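Local coordinates for protein agmatine N-acetyltransferase (Drosophila melanogaster, PDB 7CIW) that probably transfers acyl groups from coenzyme A thioesters to amines, and binds coenzyme A and N-acetylagmatine in a GNAT-type site, at residues V14-T19 with N56-T61; E68-A73 with D134-G139; H83-M88 with A109-T114; Y180-T185 with Q210-H215. The protein carries 1 engineered substitution. All blocks are in the same frame, centred on the assembly; numbering follows the deposited sequence.

How the contacts relate
Near the N terminus, contact 1 closes a loop of mostly helical chain, joining the connection after strand 10-13 to the turn that leads into strand 62-67. Contact 2 opens next, and its closure ties the start of strand 70-80 to the coenzyme A-binding loop after strand 125-133. Contact 3 lies wholly within that span, pairing helices 84-95 and 99-114 about 32 Å from contact 2, centre to centre. Contact 4 follows in series and joins the last two strands, at the end of the sheet far from contact 1. Contacts 3 and 4 touch, V110 and T114 of the helix packing on I183, N184 and T211.

Contact 1 (V14-T19 with N56-T61); sequences VDVGET and NVPFGT
V14 and V57 meet nearly at right angles, their CG1 methyls 3.9 Å apart, while a water spans the two backbones, 3.1 Å from V14 O and 2.9 Å from V57 O. At D15 the side chain turns away, but its backbone N donates to E18 OE2 (3.0 Å) in an almost straight bond that arrives from above the carboxylate plane, closing the D15-E18 turn. V16 then slides its CG1 past V57, 3.8 Å from V57 CG1, and the same methyl rests 3.7 Å from P58 CA and close to the proline ring. G17, at positive phi, carries the chain round to E18, the N-cap of helix 19-30. In the first turn of that helix, T19 CG2 comes 4.0 Å from V57 CG2. V57 is thus the central apolar group: with CG1 anti to the backbone N (chi1 173°), that methyl meets V14 and V16, while CG2 lies between T19 and V14. C62 and L22 also touch V14 and V57, joining the patch to strand 62-67 and helix 19-30. This belongs to the N-terminal half of the GNAT fold, where the connection from strand 10-13 to helix 19-30 packs on the turn before strand 62-67.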
# COMPACT_ATOMS: atom_id res chain seq x y z
N VAL A 14 -11.71 -9.68 -1.01
CA VAL A 14 -11.37 -10.41 0.20
C VAL A 14 -12.53 -10.31 1.18
O VAL A 14 -12.97 -9.21 1.53
CB VAL A 14 -10.07 -9.88 0.82
CG1 VAL A 14 -9.71 -10.67 2.07
CG2 VAL A 14 -8.94 -9.93 -0.19
N ASP A 15 -13.01 -11.46 1.64
CA ASP A 15 -14.16 -11.47 2.53
C ASP A 15 -13.71 -11.53 3.99
O ASP A 15 -12.69 -12.13 4.32
CB ASP A 15 -15.07 -12.65 2.22
CG ASP A 15 -16.33 -12.64 3.06
OD1 ASP A 15 -16.59 -13.63 3.77
OD2 ASP A 15 -17.06 -11.61 3.01
N VAL A 16 -14.49 -10.89 4.85
CA VAL A 16 -14.23 -10.92 6.28
C VAL A 16 -14.44 -12.36 6.75
O VAL A 16 -15.58 -12.83 6.85
CB VAL A 16 -15.11 -9.91 7.04
CG1 VAL A 16 -14.57 -8.50 6.86
CG2 VAL A 16 -16.55 -9.98 6.53
N GLY A 17 -13.35 -13.08 7.00
CA GLY A 17 -13.42 -14.51 7.23
C GLY A 17 -12.74 -15.27 6.11
O GLY A 17 -13.26 -16.27 5.60
N GLU A 18 -11.55 -14.80 5.73
CA GLU A 18 -10.77 -15.33 4.62
C GLU A 18 -9.45 -14.57 4.65
O GLU A 18 -8.64 -14.63 3.71
CB GLU A 18 -11.52 -15.18 3.29
CG GLU A 18 -10.80 -15.70 2.05
CD GLU A 18 -10.78 -14.67 0.95
OE1 GLU A 18 -9.72 -14.49 0.30
OE2 GLU A 18 -11.83 -14.02 0.74
N THR A 19 -9.23 -13.86 5.75
CA THR A 19 -8.03 -13.05 5.87
C THR A 19 -6.77 -13.88 6.02
O THR A 19 -5.68 -13.36 5.77
CB THR A 19 -8.16 -12.09 7.06
OG1 THR A 19 -8.38 -12.83 8.26
CG2 THR A 19 -9.33 -11.13 6.84
N ASN A 56 -8.33 -3.31 6.95
CA ASN A 56 -8.99 -2.73 5.79
C ASN A 56 -9.96 -3.69 5.12
O ASN A 56 -10.77 -3.24 4.30
CB ASN A 56 -7.94 -2.28 4.77
CG ASN A 56 -7.10 -1.17 5.30
OD1 ASN A 56 -7.54 -0.02 5.38
ND2 ASN A 56 -5.87 -1.50 5.69
N VAL A 57 -9.90 -4.98 5.46
CA VAL A 57 -10.79 -5.95 4.82
C VAL A 57 -12.26 -5.61 5.01
O VAL A 57 -13.03 -5.73 4.04
CB VAL A 57 -10.43 -7.37 5.27
CG1 VAL A 57 -11.46 -8.38 4.75
CG2 VAL A 57 -9.03 -7.72 4.77
N PRO A 58 -12.73 -5.14 6.17
CA PRO A 58 -14.18 -4.87 6.31
C PRO A 58 -14.69 -3.77 5.40
O PRO A 58 -15.91 -3.68 5.20
CB PRO A 58 -14.32 -4.48 7.79
CG PRO A 58 -13.18 -5.16 8.46
CD PRO A 58 -12.05 -5.01 7.48
N PHE A 59 -13.82 -2.93 4.85
CA PHE A 59 -14.24 -1.87 3.95
C PHE A 59 -14.63 -2.39 2.57
O PHE A 59 -15.16 -1.61 1.78
CB PHE A 59 -13.13 -0.83 3.78
CG PHE A 59 -12.76 -0.13 5.04
CD1 PHE A 59 -13.74 0.46 5.84
CD2 PHE A 59 -11.44 -0.07 5.45
CE1 PHE A 59 -13.39 1.12 7.00
CE2 PHE A 59 -11.09 0.58 6.62
CZ PHE A 59 -12.07 1.18 7.39
N GLY A 60 -14.36 -3.65 2.26
CA GLY A 60 -14.65 -4.13 0.92
C GLY A 60 -13.74 -3.56 -0.13
O GLY A 60 -14.08 -3.54 -1.31
N THR A 61 -12.56 -3.10 0.28
CA THR A 61 -11.63 -2.40 -0.60
C THR A 61 -10.34 -3.19 -0.78
O THR A 61 -9.32 -2.63 -1.20
CB THR A 61 -11.34 -1.01 -0.05
OG1 THR A 61 -11.09 -1.11 1.35
CG2 THR A 61 -12.54 -0.10 -0.28
O HOH W 1 -12.08 -6.28 1.39

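Contact 2 (E68-A73 with D134-G139); sequences EGRIVA and DPQLRG. With COA (coenzyme A), chain B.
R70 NH2 is gripped twice: D134 OD2 lies 3.0 Å from it in a salt bridge, and a water accepts from the same nitrogen at 2.7 Å. The same water donates a hydrogen bond to Q136 OE1, so the glutamine amide joins the network without touching the arginine directly. A bend at chi3 (129°) turns the arginine toward D134, leaving the guanidinium and carboxylate planes 33° apart. The other carboxylate oxygen, D134 OD1, accepts from Q136 N at 2.9 Å on its anti side, which makes an Asx turn and helps to fix the rotation of the acid. From the backbone of D134, N donates to V72 O (2.8 Å, 171°), pairing the loop with strand 70-80. Alongside these polar bonds V72 CG1 packs on L137 CD2 at 4.0 Å, and L137 also reaches I9 and L142. At the far end G139 N donates to O4A, a pyrophosphate oxygen of coenzyme A (2.9 Å), and the absence of a CB leaves room for the cofactor's O7A. R138 lays its guanidinium between P135 CG on one face and C9P of the cofactor on the other, and is secured by E33 and V133 O. The run from R138 to G143 corresponds to the Q/R-x-x-G-x-G/A signature of GNAT enzymes, with N141 in place of its first glycine; the backbone N of N141, like that of G139, bonds the cofactor.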
# COMPACT_ATOMS: atom_id res chain seq x y z
N GLU A 68 -6.56 -21.21 -9.61
CA GLU A 68 -6.75 -22.54 -9.00
C GLU A 68 -6.93 -22.44 -7.49
O GLU A 68 -6.43 -23.27 -6.73
CB GLU A 68 -5.59 -23.47 -9.33
CG GLU A 68 -5.29 -23.60 -10.82
CD GLU A 68 -4.53 -24.87 -11.14
OE1 GLU A 68 -4.41 -25.21 -12.34
OE2 GLU A 68 -4.05 -25.53 -10.20
N GLY A 69 -7.66 -21.42 -7.04
CA GLY A 69 -7.89 -21.21 -5.63
C GLY A 69 -6.74 -20.58 -4.88
O GLY A 69 -6.89 -20.29 -3.69
N ARG A 70 -5.61 -20.35 -5.53
CA ARG A 70 -4.42 -19.80 -4.89
C ARG A 70 -4.33 -18.31 -5.18
O ARG A 70 -4.51 -17.89 -6.33
CB ARG A 70 -3.17 -20.53 -5.39
CG ARG A 70 -1.85 -19.94 -4.95
CD ARG A 70 -0.70 -20.91 -5.27
NE ARG A 70 0.40 -20.26 -5.99
CZ ARG A 70 1.68 -20.53 -5.79
NH1 ARG A 70 2.04 -21.44 -4.88
NH2 ARG A 70 2.62 -19.90 -6.48
N ILE A 71 -4.05 -17.52 -4.15
CA ILE A 71 -3.86 -16.08 -4.36
C ILE A 71 -2.50 -15.86 -5.01
O ILE A 71 -1.47 -16.33 -4.51
CB ILE A 71 -3.97 -15.32 -3.03
CG1 ILE A 71 -5.38 -15.46 -2.46
CG2 ILE A 71 -3.58 -13.84 -3.23
CD1 ILE A 71 -5.48 -15.03 -0.99
N VAL A 72 -2.50 -15.14 -6.13
CA VAL A 72 -1.27 -14.81 -6.85
C VAL A 72 -1.01 -13.31 -6.88
O VAL A 72 0.07 -12.90 -7.34
CB VAL A 72 -1.28 -15.39 -8.28
CG1 VAL A 72 -1.24 -16.91 -8.22
CG2 VAL A 72 -2.51 -14.94 -9.06
N ALA A 73 -1.93 -12.49 -6.39
CA ALA A 73 -1.71 -11.06 -6.30
C ALA A 73 -2.75 -10.49 -5.34
O ALA A 73 -3.81 -11.08 -5.15
CB ALA A 73 -1.82 -10.38 -7.68
N ASP A 134 2.76 -12.31 -7.03
CA ASP A 134 3.64 -13.47 -7.03
C ASP A 134 4.72 -13.30 -8.09
O ASP A 134 4.40 -12.97 -9.24
CB ASP A 134 2.80 -14.73 -7.30
CG ASP A 134 3.57 -16.04 -7.15
OD1 ASP A 134 4.70 -16.18 -7.66
OD2 ASP A 134 3.00 -16.97 -6.56
N PRO A 135 5.99 -13.50 -7.76
CA PRO A 135 7.06 -13.33 -8.75
C PRO A 135 6.83 -14.11 -10.03
O PRO A 135 7.21 -13.64 -11.11
CB PRO A 135 8.31 -13.82 -8.00
CG PRO A 135 7.98 -13.59 -6.56
CD PRO A 135 6.52 -13.88 -6.44
N GLN A 136 6.19 -15.28 -9.95
CA GLN A 136 5.93 -16.07 -11.14
C GLN A 136 4.88 -15.44 -12.05
O GLN A 136 4.76 -15.86 -13.21
CB GLN A 136 5.48 -17.47 -10.74
CG GLN A 136 6.61 -18.34 -10.24
CD GLN A 136 6.21 -19.79 -10.11
OE1 GLN A 136 5.17 -20.11 -9.52
NE2 GLN A 136 7.03 -20.68 -10.66
N LEU A 137 4.12 -14.47 -11.56
CA LEU A 137 3.10 -13.81 -12.37
C LEU A 137 3.43 -12.35 -12.64
O LEU A 137 2.57 -11.61 -13.13
CB LEU A 137 1.73 -13.92 -11.68
CG LEU A 137 0.88 -15.20 -11.75
CD1 LEU A 137 0.53 -15.54 -13.19
CD2 LEU A 137 1.56 -16.37 -11.06
N ARG A 138 4.64 -11.90 -12.32
CA ARG A 138 4.98 -10.50 -12.52
C ARG A 138 5.23 -10.22 -14.00
O ARG A 138 5.64 -11.09 -14.77
CB ARG A 138 6.21 -10.11 -11.69
CG ARG A 138 5.88 -10.01 -10.20
CD ARG A 138 7.06 -9.64 -9.34
NE ARG A 138 6.72 -9.79 -7.92
CZ ARG A 138 7.61 -9.87 -6.94
NH1 ARG A 138 8.91 -9.79 -7.20
NH2 ARG A 138 7.19 -10.03 -5.68
N GLY A 139 4.93 -8.98 -14.40
CA GLY A 139 5.05 -8.61 -15.80
C GLY A 139 3.84 -8.93 -16.64
O GLY A 139 3.92 -8.86 -17.87
N1A COA B . 11.57 -6.92 -9.63
C2A COA B . 12.11 -6.90 -10.87
N3A COA B . 11.34 -6.59 -11.97
C4A COA B . 10.03 -6.30 -11.82
C5A COA B . 9.50 -6.33 -10.58
C6A COA B . 10.28 -6.63 -9.49
N6A COA B . 10.15 -6.78 -7.98
N7A COA B . 8.18 -6.01 -10.66
C8A COA B . 7.88 -5.79 -11.95
N9A COA B . 9.02 -5.96 -12.65
C1B COA B . 9.33 -5.91 -13.95
C2B COA B . 8.45 -6.99 -14.65
O2B COA B . 9.05 -8.34 -14.56
C3B COA B . 8.26 -6.54 -15.91
O3B COA B . 9.43 -6.65 -16.77
P3B COA B . 9.70 -7.95 -17.78
O7A COA B . 8.38 -8.54 -18.25
O8A COA B . 10.60 -7.51 -18.94
O9A COA B . 10.45 -8.96 -16.93
C4B COA B . 8.12 -4.92 -15.72
O4B COA B . 8.78 -4.60 -14.61
C5B COA B . 6.68 -4.48 -15.67
O5B COA B . 5.98 -5.40 -14.85
P1A COA B . 4.51 -4.98 -14.15
O1A COA B . 4.24 -3.47 -14.19
O2A COA B . 3.40 -5.80 -14.79
O3A COA B . 4.70 -5.39 -12.57
P2A COA B . 3.68 -6.28 -11.65
O4A COA B . 3.66 -7.70 -12.12
O5A COA B . 2.31 -5.63 -11.63
O6A COA B . 4.44 -6.18 -10.20
CBP COA B . 4.70 -5.14 -8.14
CCP COA B . 4.63 -4.92 -9.63
CDP COA B . 3.26 -5.53 -7.66
CEP COA B . 5.15 -3.85 -7.44
CAP COA B . 5.73 -6.24 -7.87
OAP COA B . 7.00 -5.75 -8.20
C9P COA B . 5.77 -6.70 -6.40
O9P COA B . 4.95 -7.43 -5.93
N8P COA B . 6.88 -6.26 -5.58
C7P COA B . 7.04 -6.70 -4.18
C6P COA B . 6.11 -5.96 -3.14
C5P COA B . 6.24 -4.48 -3.41
O5P COA B . 7.31 -3.93 -3.42
N4P COA B . 4.97 -3.75 -3.66
C3P COA B . 4.88 -2.34 -3.98
C2P COA B . 5.30 -1.42 -2.83
S1P COA B . 4.85 0.21 -3.50
O HOH W 2 4.99 -21.14 -7.05

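Contact 3 (H83-M88 with A109-T114); sequences HEPEHM and AVETAT
E111 lays its aliphatic stem against the first turn of helix 84-95, CG 3.7 Å from P85 CA. CG leaves anti to the backbone N (chi1 173°), reaching the other helix, and a bend at chi2 (73°) folds the carboxylate beside E84, whose CG is 3.5 Å from E111 CD. The two acids cross at about a right angle, their carboxylate planes almost perpendicular; the charged ends stay apart, E84 OE2 lying 5.2 Å from E111 OE1. Each has its own partner: K80 forms a salt bridge with E111 OE1, and H87 ND1 donates to E84 OE1 at 3.2 Å, the oxygen lying in the imidazole plane and the nitrogen above the carboxylate plane. One turn further on, M88 crosses E111, with SD 4.0 Å from E111 CB. On the other flank a water links P85 O (2.6 Å) to T112 OG1 (2.9 Å). With an alanine in place of E111, K80 would probably be left without its carboxylate mate and a gap would open against P85 and E84. Segment axes 8.6 Å apart and running at 162° make this an antiparallel helical hairpin, placed in the chain between strands 70-80 and 125-133 of the GNAT fold.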
# COMPACT_ATOMS: atom_id res chain seq x y z
N HIS A 83 -8.17 14.25 8.63
CA HIS A 83 -7.59 13.98 9.93
C HIS A 83 -6.46 12.95 9.86
O HIS A 83 -5.75 12.77 10.85
CB HIS A 83 -8.68 13.49 10.89
CG HIS A 83 -8.25 13.43 12.33
ND1 HIS A 83 -8.10 12.24 13.01
CD2 HIS A 83 -7.95 14.41 13.21
CE1 HIS A 83 -7.71 12.50 14.24
NE2 HIS A 83 -7.61 13.81 14.39
N GLU A 84 -6.25 12.30 8.72
CA GLU A 84 -5.24 11.25 8.65
C GLU A 84 -3.83 11.71 9.01
O GLU A 84 -3.10 10.92 9.63
CB GLU A 84 -5.27 10.60 7.26
CG GLU A 84 -4.44 9.31 7.16
CD GLU A 84 -4.98 8.16 8.02
OE1 GLU A 84 -6.02 8.31 8.69
OE2 GLU A 84 -4.34 7.09 8.01
N PRO A 85 -3.38 12.93 8.69
CA PRO A 85 -2.03 13.31 9.15
C PRO A 85 -1.89 13.26 10.67
O PRO A 85 -0.88 12.76 11.19
CB PRO A 85 -1.86 14.73 8.60
CG PRO A 85 -2.71 14.72 7.35
CD PRO A 85 -3.92 13.92 7.74
N GLU A 86 -2.90 13.74 11.40
CA GLU A 86 -2.85 13.70 12.85
C GLU A 86 -2.96 12.27 13.36
O GLU A 86 -2.24 11.87 14.29
CB GLU A 86 -3.97 14.56 13.43
CG GLU A 86 -3.76 16.06 13.20
CD GLU A 86 -3.81 16.50 11.73
OE1 GLU A 86 -4.57 15.90 10.93
OE2 GLU A 86 -3.07 17.44 11.38
N HIS A 87 -3.87 11.49 12.77
CA HIS A 87 -4.04 10.10 13.17
C HIS A 87 -2.76 9.30 12.98
O HIS A 87 -2.33 8.56 13.87
CB HIS A 87 -5.19 9.48 12.36
CG HIS A 87 -5.41 8.03 12.63
ND1 HIS A 87 -5.64 7.11 11.63
CD2 HIS A 87 -5.42 7.33 13.79
CE1 HIS A 87 -5.79 5.91 12.16
NE2 HIS A 87 -5.65 6.02 13.47
N MET A 88 -2.13 9.42 11.81
CA MET A 88 -0.92 8.63 11.57
C MET A 88 0.22 9.08 12.47
O MET A 88 1.05 8.25 12.85
CB MET A 88 -0.50 8.72 10.11
CG MET A 88 -1.39 7.92 9.20
SD MET A 88 -0.56 7.28 7.74
CE MET A 88 0.81 6.41 8.50
N ALA A 109 5.37 10.69 8.06
CA ALA A 109 6.02 11.84 7.45
C ALA A 109 5.47 12.10 6.05
O ALA A 109 5.23 13.25 5.67
CB ALA A 109 7.54 11.64 7.40
N VAL A 110 5.24 11.03 5.28
CA VAL A 110 4.71 11.18 3.93
C VAL A 110 3.26 11.67 3.95
O VAL A 110 2.87 12.52 3.14
CB VAL A 110 4.85 9.85 3.18
CG1 VAL A 110 4.14 9.91 1.85
CG2 VAL A 110 6.33 9.49 3.01
N GLU A 111 2.45 11.15 4.87
CA GLU A 111 1.06 11.59 4.95
C GLU A 111 0.97 13.07 5.31
O GLU A 111 0.16 13.81 4.75
CB GLU A 111 0.29 10.74 5.96
CG GLU A 111 -1.12 11.22 6.25
CD GLU A 111 -2.07 10.96 5.10
OE1 GLU A 111 -1.90 9.91 4.44
OE2 GLU A 111 -2.96 11.80 4.84
N THR A 112 1.83 13.53 6.23
CA THR A 112 1.84 14.94 6.58
C THR A 112 2.25 15.80 5.39
O THR A 112 1.68 16.87 5.16
CB THR A 112 2.80 15.18 7.75
OG1 THR A 112 2.26 14.57 8.93
CG2 THR A 112 3.01 16.67 7.98
N ALA A 113 3.23 15.32 4.61
CA ALA A 113 3.71 16.10 3.47
C ALA A 113 2.70 16.11 2.33
O ALA A 113 2.59 17.12 1.61
CB ALA A 113 5.05 15.54 2.98
N THR A 114 1.95 15.03 2.13
CA THR A 114 1.03 14.98 0.99
C THR A 114 -0.32 15.62 1.33
O THR A 114 -0.84 16.41 0.53
CB THR A 114 0.84 13.54 0.52
OG1 THR A 114 0.43 12.71 1.61
CG2 THR A 114 2.13 13.01 -0.06
O HOH W 3 1.07 12.02 9.60

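Contact 4 (Y180-T185 with Q210-H215); sequences YQLINT and QTFVLH
Y180 lies over L214, whose CB sits 3.5 Å from the ring centroid and almost on the ring normal, a close CH-pi contact on the side facing helix 169-177. On the same side of the sheet F212 offers one ring face to L182 CD1, 4.1 Å from the centroid and offset toward the rim. V162 and V175 also touch Y180. An alanine here is likely to open a gap beside L214 and leave its CB without the aromatic face. On the reverse side I183 holds CG1 between its backbone N and carbonyl carbon (chi1 63°), which brings CD1 to 3.7 Å from V213 CG1 and against T211 CG2, beside T114 and V116. Between these layers Q181 and V213 exchange backbone bonds, while T211 receives I183 N on its O (2.8 Å) and gives its N to N184 O (2.9 Å). I183 and N184 thus both face T211, a classic beta bulge in the antiparallel pair at one edge of the GNAT sheet, with strand 181-187 outermost. T211 OG1 is tied to D165 of the next strand. The outer margins are looser and wet. Q181 OE1 approaches the edge of the H215 ring, amide and imidazole nearly coplanar, and a water lies 2.7 Å from both Q181 OE1 and H215 NE2. At the other end T185 and Q210 run side by side, a water linking their OG1 and OE1.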
# COMPACT_ATOMS: atom_id res chain seq x y z
N TYR A 180 -1.40 7.94 -13.17
CA TYR A 180 -1.33 8.66 -11.91
C TYR A 180 -0.31 9.79 -12.02
O TYR A 180 0.59 9.77 -12.87
CB TYR A 180 -0.91 7.74 -10.76
CG TYR A 180 -1.95 6.78 -10.22
CD1 TYR A 180 -2.61 5.88 -11.05
CD2 TYR A 180 -2.22 6.74 -8.85
CE1 TYR A 180 -3.55 4.98 -10.53
CE2 TYR A 180 -3.15 5.85 -8.33
CZ TYR A 180 -3.80 4.98 -9.17
OH TYR A 180 -4.72 4.10 -8.65
N GLN A 181 -0.43 10.78 -11.13
CA GLN A 181 0.50 11.90 -11.09
C GLN A 181 1.30 11.89 -9.80
O GLN A 181 0.76 11.68 -8.72
CB GLN A 181 -0.23 13.24 -11.23
CG GLN A 181 -0.89 13.46 -12.58
CD GLN A 181 -2.40 13.33 -12.50
OE1 GLN A 181 -3.06 14.09 -11.79
NE2 GLN A 181 -2.95 12.37 -13.24
N LEU A 182 2.60 12.16 -9.93
CA LEU A 182 3.48 12.24 -8.77
C LEU A 182 3.22 13.51 -7.97
O LEU A 182 3.14 14.60 -8.54
CB LEU A 182 4.93 12.23 -9.25
CG LEU A 182 6.02 12.41 -8.20
CD1 LEU A 182 6.07 11.18 -7.30
CD2 LEU A 182 7.36 12.63 -8.91
N ILE A 183 3.15 13.39 -6.63
CA ILE A 183 2.91 14.58 -5.82
C ILE A 183 3.95 14.77 -4.72
O ILE A 183 3.99 15.84 -4.10
CB ILE A 183 1.50 14.59 -5.19
CG1 ILE A 183 1.31 13.41 -4.24
CG2 ILE A 183 0.41 14.60 -6.27
CD1 ILE A 183 0.17 13.64 -3.26
N ASN A 184 4.79 13.77 -4.47
CA ASN A 184 5.77 13.88 -3.38
C ASN A 184 6.86 12.83 -3.53
O ASN A 184 6.58 11.68 -3.88
CB ASN A 184 5.11 13.71 -2.01
CG ASN A 184 6.00 14.21 -0.86
OD1 ASN A 184 6.18 15.41 -0.70
ND2 ASN A 184 6.53 13.29 -0.07
N THR A 185 8.09 13.22 -3.20
CA THR A 185 9.24 12.32 -3.18
C THR A 185 9.99 12.53 -1.87
O THR A 185 10.31 13.67 -1.51
CB THR A 185 10.18 12.57 -4.37
OG1 THR A 185 9.44 12.47 -5.60
CG2 THR A 185 11.33 11.58 -4.37
N GLN A 210 7.72 7.51 -3.46
CA GLN A 210 7.09 8.44 -4.38
C GLN A 210 5.58 8.29 -4.26
O GLN A 210 5.05 7.21 -4.56
CB GLN A 210 7.53 8.17 -5.81
CG GLN A 210 9.02 8.32 -6.02
CD GLN A 210 9.41 7.96 -7.42
OE1 GLN A 210 9.36 8.80 -8.31
NE2 GLN A 210 9.76 6.70 -7.64
N THR A 211 4.90 9.35 -3.84
CA THR A 211 3.46 9.29 -3.66
C THR A 211 2.75 9.78 -4.92
O THR A 211 3.06 10.86 -5.43
CB THR A 211 3.04 10.13 -2.46
OG1 THR A 211 3.67 9.59 -1.29
CG2 THR A 211 1.52 10.07 -2.26
N PHE A 212 1.82 8.97 -5.41
CA PHE A 212 1.05 9.26 -6.61
C PHE A 212 -0.44 9.32 -6.27
O PHE A 212 -0.90 8.65 -5.34
CB PHE A 212 1.26 8.19 -7.68
CG PHE A 212 2.62 8.20 -8.31
CD1 PHE A 212 3.71 7.58 -7.69
CD2 PHE A 212 2.81 8.76 -9.56
CE1 PHE A 212 4.95 7.55 -8.30
CE2 PHE A 212 4.04 8.75 -10.17
CZ PHE A 212 5.12 8.15 -9.54
N VAL A 213 -1.18 10.12 -7.04
CA VAL A 213 -2.63 10.18 -6.93
C VAL A 213 -3.26 10.01 -8.30
O VAL A 213 -2.66 10.29 -9.34
CB VAL A 213 -3.13 11.48 -6.28
CG1 VAL A 213 -2.50 11.67 -4.92
CG2 VAL A 213 -2.83 12.67 -7.18
N LEU A 214 -4.51 9.55 -8.28
CA LEU A 214 -5.35 9.47 -9.46
C LEU A 214 -6.67 10.17 -9.16
O LEU A 214 -7.32 9.86 -8.16
CB LEU A 214 -5.61 8.01 -9.86
CG LEU A 214 -6.51 7.84 -11.09
CD1 LEU A 214 -5.73 8.18 -12.36
CD2 LEU A 214 -7.08 6.42 -11.14
N HIS A 215 -7.06 11.11 -10.02
CA HIS A 215 -8.32 11.80 -9.82
C HIS A 215 -9.46 10.99 -10.43
O HIS A 215 -9.38 10.59 -11.60
CB HIS A 215 -8.26 13.20 -10.45
CG HIS A 215 -7.22 14.07 -9.83
ND1 HIS A 215 -7.49 14.93 -8.79
CD2 HIS A 215 -5.89 14.19 -10.09
CE1 HIS A 215 -6.38 15.55 -8.44
NE2 HIS A 215 -5.40 15.11 -9.20
O HOH W 4 -2.81 15.69 -9.58
O HOH W 5 -5.56 11.80 -12.38
O HOH W 6 6.33 10.42 -0.68
O HOH W 7 10.75 11.15 -7.81